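Long-range contact in endonuclease V (Homo sapiens, PDB 6OZE), which probably cleaves inosine-containing RNA in a metal-dependent reaction, as an endoribonuclease of the RNase H-like clan: residues V20-D31 with V203-R214. The protein carries 4 engineered substitutions. Numbering follows the deposited sequence.
Sequences VVDRDTEAWQRD and VGHRMSLEAAVR
The capped N-terminus of helix 209-218, entered through the short loop 206-208 from strand 199-205 of the RNase H-like sheet, is clasped by residues 20-31 of the connection between helix 3-17 and strand 39-47, with D24 and Q29 making the central contacts. S208 is the N-cap: its OG accepts from A211 N and donates to D24 OD2 (2.8 Å), which it meets on the syn side. D24 OD1 takes S208 N at 2.8 Å in a nearly straight bond (176°), the N-H approaching from above the carboxylate plane, so both oxygens grip one residue where the helix dipole would probably favour their negative charge. From the 3-10 turn 27-30, the extended chain of Q29 brings NE2 to R206 O at 2.8 Å, in the carbonyl plane, while its OE1 collects T25 N and E26 N; this fixes the amide's rotation. An alanine in place of Q29 would probably leave R206 O and both those N-H groups without these partners and open a gap beside M207. M207 carries CG trans to its own N (chi1 -162°) and, extended beyond it, passes alongside the Q29 amide to reach W28; M207 CE lies 3.7 Å from W28 CZ3, in an oblique Met-aromatic contact. At the strand end, V21 N donates to ND1 of H205, and NE2 of that ring is hydrogen-bonded to D139 OD1. R206 bends across T25, and its NH1 meets E26 OE2 at 2.7 Å in a salt bridge, the carboxylate and guanidinium planes 71° apart.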
ATOM      1  N   VAL A  20      10.403  -7.458  -9.278  1.00 34.74           N
ATOM      2  CA  VAL A  20       9.035  -6.947  -9.381  1.00 33.22           C
ATOM      3  C   VAL A  20       8.398  -7.423 -10.682  1.00 35.32           C
ATOM      4  O   VAL A  20       9.015  -7.378 -11.754  1.00 37.03           O
ATOM      5  CB  VAL A  20       9.010  -5.411  -9.283  1.00 36.02           C
ATOM      6  CG1 VAL A  20       7.595  -4.883  -9.530  1.00 36.93           C
ATOM      7  CG2 VAL A  20       9.490  -4.946  -7.940  1.00 37.23           C
ATOM      8  N   VAL A  21       7.156  -7.884 -10.589  1.00 34.88           N
ATOM      9  CA  VAL A  21       6.369  -8.321 -11.740  1.00 36.15           C
ATOM     10  C   VAL A  21       5.242  -7.312 -11.905  1.00 37.31           C
ATOM     11  O   VAL A  21       4.363  -7.219 -11.048  1.00 35.40           O
ATOM     12  CB  VAL A  21       5.812  -9.735 -11.518  1.00 38.84           C
ATOM     13  CG1 VAL A  21       4.831 -10.115 -12.622  1.00 37.05           C
ATOM     14  CG2 VAL A  21       6.942 -10.748 -11.412  1.00 43.64           C
ATOM     15  N   ASP A  22       5.236  -6.563 -13.014  1.00 44.62           N
ATOM     16  CA  ASP A  22       4.282  -5.470 -13.180  1.00 49.34           C
ATOM     17  C   ASP A  22       3.119  -5.834 -14.096  1.00 53.15           C
ATOM     18  O   ASP A  22       2.548  -4.963 -14.764  1.00 60.52           O
ATOM     19  CB  ASP A  22       4.968  -4.177 -13.625  1.00 63.13           C
ATOM     20  CG  ASP A  22       5.698  -4.325 -14.938  1.00 80.01           C
ATOM     21  OD1 ASP A  22       6.030  -5.470 -15.309  1.00 89.00           O
ATOM     22  OD2 ASP A  22       5.945  -3.292 -15.595  1.00 89.68           O
ATOM     23  N   ARG A  23       2.749  -7.106 -14.125  1.00 36.43           N
ATOM     24  CA  ARG A  23       1.620  -7.597 -14.885  1.00 38.26           C
ATOM     25  C   ARG A  23       0.770  -8.461 -13.971  1.00 33.99           C
ATOM     26  O   ARG A  23       1.184  -8.848 -12.873  1.00 35.52           O
ATOM     27  CB  ARG A  23       2.081  -8.424 -16.087  1.00 43.12           C
ATOM     28  CG  ARG A  23       2.755  -9.712 -15.683  1.00 48.86           C
ATOM     29  CD  ARG A  23       3.302 -10.460 -16.883  1.00 61.31           C
ATOM     30  NE  ARG A  23       4.023 -11.657 -16.463  1.00 70.54           N
ATOM     31  CZ  ARG A  23       3.442 -12.825 -16.208  1.00 74.35           C
ATOM     32  NH1 ARG A  23       2.127 -12.958 -16.333  1.00 68.82           N
ATOM     33  NH2 ARG A  23       4.177 -13.860 -15.828  1.00 79.30           N
ATOM     34  N   ASP A  24      -0.438  -8.755 -14.433  1.00 36.98           N
ATOM     35  CA  ASP A  24      -1.312  -9.641 -13.685  1.00 31.04           C
ATOM     36  C   ASP A  24      -0.826 -11.075 -13.824  1.00 38.84           C
ATOM     37  O   ASP A  24      -0.408 -11.505 -14.902  1.00 40.72           O
ATOM     38  CB  ASP A  24      -2.737  -9.516 -14.219  1.00 31.74           C
ATOM     39  CG  ASP A  24      -3.307  -8.128 -13.994  1.00 33.70           C
ATOM     40  OD1 ASP A  24      -3.179  -7.621 -12.861  1.00 35.24           O
ATOM     41  OD2 ASP A  24      -3.852  -7.552 -14.963  1.00 37.99           O
ATOM     42  N   THR A  25      -0.858 -11.812 -12.717  1.00 33.88           N
ATOM     43  CA  THR A  25      -0.428 -13.199 -12.714  1.00 34.70           C
ATOM     44  C   THR A  25      -1.526 -14.183 -12.335  1.00 40.30           C
ATOM     45  O   THR A  25      -1.314 -15.394 -12.468  1.00 40.32           O
ATOM     46  CB  THR A  25       0.782 -13.397 -11.777  1.00 37.65           C
ATOM     47  OG1 THR A  25       0.435 -13.036 -10.436  1.00 37.16           O
ATOM     48  CG2 THR A  25       1.959 -12.534 -12.226  1.00 41.45           C
ATOM     49  N   GLU A  26      -2.692 -13.710 -11.895  1.00 35.50           N
ATOM     50  CA  GLU A  26      -3.766 -14.577 -11.430  1.00 37.76           C
ATOM     51  C   GLU A  26      -5.005 -14.367 -12.284  1.00 36.72           C
ATOM     52  O   GLU A  26      -5.283 -13.245 -12.719  1.00 35.14           O
ATOM     53  CB  GLU A  26      -4.122 -14.261  -9.980  1.00 33.27           C
ATOM     54  CG  GLU A  26      -2.903 -14.115  -9.072  1.00 32.32           C
ATOM     55  CD  GLU A  26      -2.017 -15.343  -9.093  1.00 44.89           C
ATOM     56  OE1 GLU A  26      -2.553 -16.473  -9.014  1.00 49.02           O
ATOM     57  OE2 GLU A  26      -0.784 -15.183  -9.212  1.00 41.55           O
ATOM     58  N   ALA A  27      -5.749 -15.455 -12.513  1.00 33.98           N
ATOM     59  CA  ALA A  27      -6.966 -15.371 -13.314  1.00 37.89           C
ATOM     60  C   ALA A  27      -7.947 -14.357 -12.737  1.00 37.00           C
ATOM     61  O   ALA A  27      -8.623 -13.646 -13.490  1.00 36.92           O
ATOM     62  CB  ALA A  27      -7.621 -16.747 -13.424  1.00 41.58           C
ATOM     63  N   TRP A  28      -8.041 -14.270 -11.406  1.00 34.62           N
ATOM     64  CA  TRP A  28      -9.033 -13.373 -10.817  1.00 33.72           C
ATOM     65  C   TRP A  28      -8.759 -11.917 -11.166  1.00 35.91           C
ATOM     66  O   TRP A  28      -9.689 -11.110 -11.219  1.00 31.23           O
ATOM     67  CB  TRP A  28      -9.159 -13.570  -9.302  1.00 30.41           C
ATOM     68  CG  TRP A  28      -7.932 -13.232  -8.484  1.00 29.49           C
ATOM     69  CD1 TRP A  28      -7.018 -14.119  -7.987  1.00 34.07           C
ATOM     70  CD2 TRP A  28      -7.503 -11.929  -8.050  1.00 25.05           C
ATOM     71  NE1 TRP A  28      -6.044 -13.453  -7.277  1.00 29.79           N
ATOM     72  CE2 TRP A  28      -6.316 -12.109  -7.297  1.00 26.78           C
ATOM     73  CE3 TRP A  28      -8.004 -10.632  -8.219  1.00 26.49           C
ATOM     74  CZ2 TRP A  28      -5.613 -11.040  -6.733  1.00 27.15           C
ATOM     75  CZ3 TRP A  28      -7.309  -9.569  -7.653  1.00 23.96           C
ATOM     76  CH2 TRP A  28      -6.125  -9.783  -6.908  1.00 25.81           C
ATOM     77  N   GLN A  29      -7.497 -11.567 -11.419  1.00 30.36           N
ATOM     78  CA  GLN A  29      -7.155 -10.184 -11.723  1.00 27.49           C
ATOM     79  C   GLN A  29      -7.622  -9.767 -13.105  1.00 31.88           C
ATOM     80  O   GLN A  29      -7.755  -8.567 -13.364  1.00 33.97           O
ATOM     81  CB  GLN A  29      -5.639  -9.997 -11.619  1.00 26.43           C
ATOM     82  CG  GLN A  29      -5.090 -10.231 -10.226  1.00 26.53           C
ATOM     83  CD  GLN A  29      -3.585 -10.291 -10.224  1.00 26.69           C
ATOM     84  OE1 GLN A  29      -2.989 -10.957 -11.070  1.00 29.62           O
ATOM     85  NE2 GLN A  29      -2.953  -9.579  -9.289  1.00 27.96           N
ATOM     86  N   ARG A  30      -7.859 -10.728 -13.994  1.00 32.53           N
ATOM     87  CA  ARG A  30      -8.239 -10.462 -15.370  1.00 35.26           C
ATOM     88  C   ARG A  30      -9.741 -10.577 -15.588  1.00 40.89           C
ATOM     89  O   ARG A  30     -10.195 -10.572 -16.735  1.00 44.07           O
ATOM     90  CB  ARG A  30      -7.475 -11.388 -16.321  1.00 41.61           C
ATOM     91  CG  ARG A  30      -5.949 -11.281 -16.178  1.00 40.53           C
ATOM     92  CD  ARG A  30      -5.211 -12.180 -17.155  1.00 54.92           C
ATOM     93  NE  ARG A  30      -5.225 -13.583 -16.747  1.00 68.38           N
ATOM     94  CZ  ARG A  30      -4.218 -14.191 -16.124  1.00 68.68           C
ATOM     95  NH1 ARG A  30      -3.111 -13.523 -15.834  1.00 62.14           N
ATOM     96  NH2 ARG A  30      -4.320 -15.472 -15.794  1.00 69.61           N
ATOM     97  N   ASP A  31     -10.515 -10.693 -14.517  1.00 34.03           N
ATOM     98  CA  ASP A  31     -11.967 -10.752 -14.612  1.00 34.84           C
ATOM     99  C   ASP A  31     -12.566  -9.422 -14.185  1.00 32.53           C
ATOM    100  O   ASP A  31     -12.125  -8.837 -13.194  1.00 33.04           O
ATOM    101  CB  ASP A  31     -12.503 -11.839 -13.684  1.00 34.91           C
ATOM    102  CG  ASP A  31     -13.995 -12.030 -13.828  1.00 38.72           C
ATOM    103  OD1 ASP A  31     -14.412 -12.720 -14.780  1.00 44.26           O
ATOM    104  OD2 ASP A  31     -14.748 -11.468 -13.007  1.00 36.79           O
ATOM    105  N   VAL A 203       1.428   0.169  -8.746  1.00 25.10           N
ATOM    106  CA  VAL A 203       1.691  -1.263  -8.654  1.00 24.30           C
ATOM    107  C   VAL A 203       2.739  -1.511  -7.586  1.00 24.67           C
ATOM    108  O   VAL A 203       3.789  -0.862  -7.567  1.00 26.65           O
ATOM    109  CB  VAL A 203       2.187  -1.803 -10.000  1.00 28.48           C
ATOM    110  CG1 VAL A 203       2.686  -3.234  -9.847  1.00 33.44           C
ATOM    111  CG2 VAL A 203       1.081  -1.716 -11.054  1.00 31.29           C
ATOM    112  N   GLY A 204       2.464  -2.473  -6.711  1.00 24.24           N
ATOM    113  CA  GLY A 204       3.502  -3.007  -5.859  1.00 23.79           C
ATOM    114  C   GLY A 204       4.182  -4.183  -6.529  1.00 23.23           C
ATOM    115  O   GLY A 204       5.368  -4.123  -6.864  1.00 26.12           O
ATOM    116  N   HIS A 205       3.425  -5.255  -6.753  1.00 23.70           N
ATOM    117  CA  HIS A 205       4.002  -6.489  -7.275  1.00 22.02           C
ATOM    118  C   HIS A 205       2.864  -7.364  -7.769  1.00 24.66           C
ATOM    119  O   HIS A 205       1.796  -7.403  -7.153  1.00 24.00           O
ATOM    120  CB  HIS A 205       4.767  -7.227  -6.166  1.00 23.54           C
ATOM    121  CG  HIS A 205       5.418  -8.504  -6.597  1.00 24.63           C
ATOM    122  ND1 HIS A 205       6.308  -8.581  -7.650  1.00 26.83           N
ATOM    123  CD2 HIS A 205       5.369  -9.750  -6.061  1.00 26.00           C
ATOM    124  CE1 HIS A 205       6.751  -9.822  -7.762  1.00 31.19           C
ATOM    125  NE2 HIS A 205       6.204 -10.550  -6.804  1.00 26.87           N
ATOM    126  N   ARG A 206       3.086  -8.025  -8.907  1.00 23.75           N
ATOM    127  CA  ARG A 206       2.177  -9.046  -9.430  1.00 26.83           C
ATOM    128  C   ARG A 206       0.767  -8.527  -9.690  1.00 31.49           C
ATOM    129  O   ARG A 206      -0.208  -9.261  -9.524  1.00 30.68           O
ATOM    130  CB  ARG A 206       2.152 -10.303  -8.555  1.00 29.17           C
ATOM    131  CG  ARG A 206       3.380 -11.161  -8.701  1.00 35.45           C
ATOM    132  CD  ARG A 206       3.001 -12.621  -8.651  1.00 53.85           C
ATOM    133  NE  ARG A 206       3.069 -13.168  -7.305  1.00 62.26           N
ATOM    134  CZ  ARG A 206       2.206 -14.054  -6.818  1.00 69.14           C
ATOM    135  NH1 ARG A 206       1.194 -14.474  -7.565  1.00 63.16           N
ATOM    136  NH2 ARG A 206       2.346 -14.511  -5.580  1.00 67.71           N
ATOM    137  N   MET A 207       0.644  -7.265 -10.093  1.00 23.17           N
ATOM    138  CA  MET A 207      -0.633  -6.770 -10.588  1.00 24.43           C
ATOM    139  C   MET A 207      -0.366  -5.684 -11.617  1.00 29.00           C
ATOM    140  O   MET A 207       0.635  -4.971 -11.546  1.00 33.48           O
ATOM    141  CB  MET A 207      -1.496  -6.231  -9.439  1.00 26.40           C
ATOM    142  CG  MET A 207      -2.994  -6.109  -9.787  1.00 27.91           C
ATOM    143  SD  MET A 207      -3.977  -6.332  -8.284  1.00 31.41           S
ATOM    144  CE  MET A 207      -5.638  -6.477  -8.954  1.00 28.58           C
ATOM    145  N   SER A 208      -1.255  -5.584 -12.601  1.00 26.28           N
ATOM    146  CA  SER A 208      -1.194  -4.474 -13.535  1.00 28.51           C
ATOM    147  C   SER A 208      -1.801  -3.238 -12.884  1.00 25.68           C
ATOM    148  O   SER A 208      -2.595  -3.324 -11.942  1.00 26.15           O
ATOM    149  CB  SER A 208      -1.942  -4.802 -14.829  1.00 30.00           C
ATOM    150  OG  SER A 208      -3.342  -4.846 -14.584  1.00 32.91           O
ATOM    151  N   LEU A 209      -1.384  -2.071 -13.374  1.00 27.83           N
ATOM    152  CA  LEU A 209      -1.894  -0.830 -12.806  1.00 27.03           C
ATOM    153  C   LEU A 209      -3.397  -0.701 -13.028  1.00 25.26           C
ATOM    154  O   LEU A 209      -4.130  -0.306 -12.114  1.00 27.00           O
ATOM    155  CB  LEU A 209      -1.150   0.357 -13.411  1.00 28.46           C
ATOM    156  CG  LEU A 209      -1.620   1.740 -12.952  1.00 27.77           C
ATOM    157  CD1 LEU A 209      -1.506   1.875 -11.428  1.00 24.80           C
ATOM    158  CD2 LEU A 209      -0.801   2.803 -13.653  1.00 28.31           C
ATOM    159  N   GLU A 210      -3.872  -1.058 -14.221  1.00 29.26           N
ATOM    160  CA  GLU A 210      -5.302  -0.973 -14.500  1.00 31.58           C
ATOM    161  C   GLU A 210      -6.101  -1.822 -13.522  1.00 32.10           C
ATOM    162  O   GLU A 210      -7.096  -1.362 -12.950  1.00 31.11           O
ATOM    163  CB  GLU A 210      -5.585  -1.401 -15.943  1.00 38.08           C
ATOM    164  CG  GLU A 210      -5.229  -0.357 -16.990  1.00 75.97           C
ATOM    165  CD  GLU A 210      -5.331  -0.891 -18.411  1.00101.87           C
ATOM    166  OE1 GLU A 210      -5.644  -2.089 -18.578  1.00109.27           O
ATOM    167  OE2 GLU A 210      -5.095  -0.112 -19.358  1.00110.49           O
ATOM    168  N   ALA A 211      -5.666  -3.064 -13.298  1.00 25.85           N
ATOM    169  CA  ALA A 211      -6.382  -3.941 -12.374  1.00 27.85           C
ATOM    170  C   ALA A 211      -6.285  -3.445 -10.938  1.00 27.30           C
ATOM    171  O   ALA A 211      -7.251  -3.544 -10.173  1.00 28.33           O
ATOM    172  CB  ALA A 211      -5.842  -5.366 -12.469  1.00 32.09           C
ATOM    173  N   ALA A 212      -5.113  -2.943 -10.540  1.00 21.15           N
ATOM    174  CA  ALA A 212      -4.948  -2.413  -9.194  1.00 22.11           C
ATOM    175  C   ALA A 212      -5.912  -1.269  -8.924  1.00 22.25           C
ATOM    176  O   ALA A 212      -6.487  -1.178  -7.835  1.00 21.89           O
ATOM    177  CB  ALA A 212      -3.505  -1.941  -9.007  1.00 23.81           C
ATOM    178  N   VAL A 213      -6.097  -0.383  -9.903  1.00 24.02           N
ATOM    179  CA  VAL A 213      -6.998   0.748  -9.710  1.00 24.23           C
ATOM    180  C   VAL A 213      -8.433   0.263  -9.587  1.00 23.38           C
ATOM    181  O   VAL A 213      -9.199   0.749  -8.744  1.00 25.61           O
ATOM    182  CB  VAL A 213      -6.802   1.773 -10.840  1.00 26.16           C
ATOM    183  CG1 VAL A 213      -7.888   2.852 -10.800  1.00 36.24           C
ATOM    184  CG2 VAL A 213      -5.437   2.388 -10.721  1.00 28.93           C
ATOM    185  N   ARG A 214      -8.821  -0.698 -10.426  1.00 23.95           N
ATOM    186  CA  ARG A 214     -10.173  -1.237 -10.347  0.50 24.84           C
ATOM    187  C   ARG A 214     -10.410  -1.952  -9.022  1.00 23.34           C
ATOM    188  O   ARG A 214     -11.490  -1.827  -8.432  1.00 23.83           O
ATOM    189  CB  ARG A 214     -10.432  -2.166 -11.524  0.50 27.56           C
ATOM    190  CG  ARG A 214     -10.401  -1.442 -12.858  0.50 30.07           C
ATOM    191  CD  ARG A 214     -11.153  -2.209 -13.929  0.50 34.75           C
ATOM    192  NE  ARG A 214     -10.827  -3.633 -13.923  0.50 33.11           N
ATOM    193  CZ  ARG A 214     -11.612  -4.579 -13.418  0.50 32.55           C
ATOM    194  NH1 ARG A 214     -11.225  -5.847 -13.459  0.50 32.76           N
ATOM    195  NH2 ARG A 214     -12.779  -4.254 -12.871  0.50 25.89           N
TER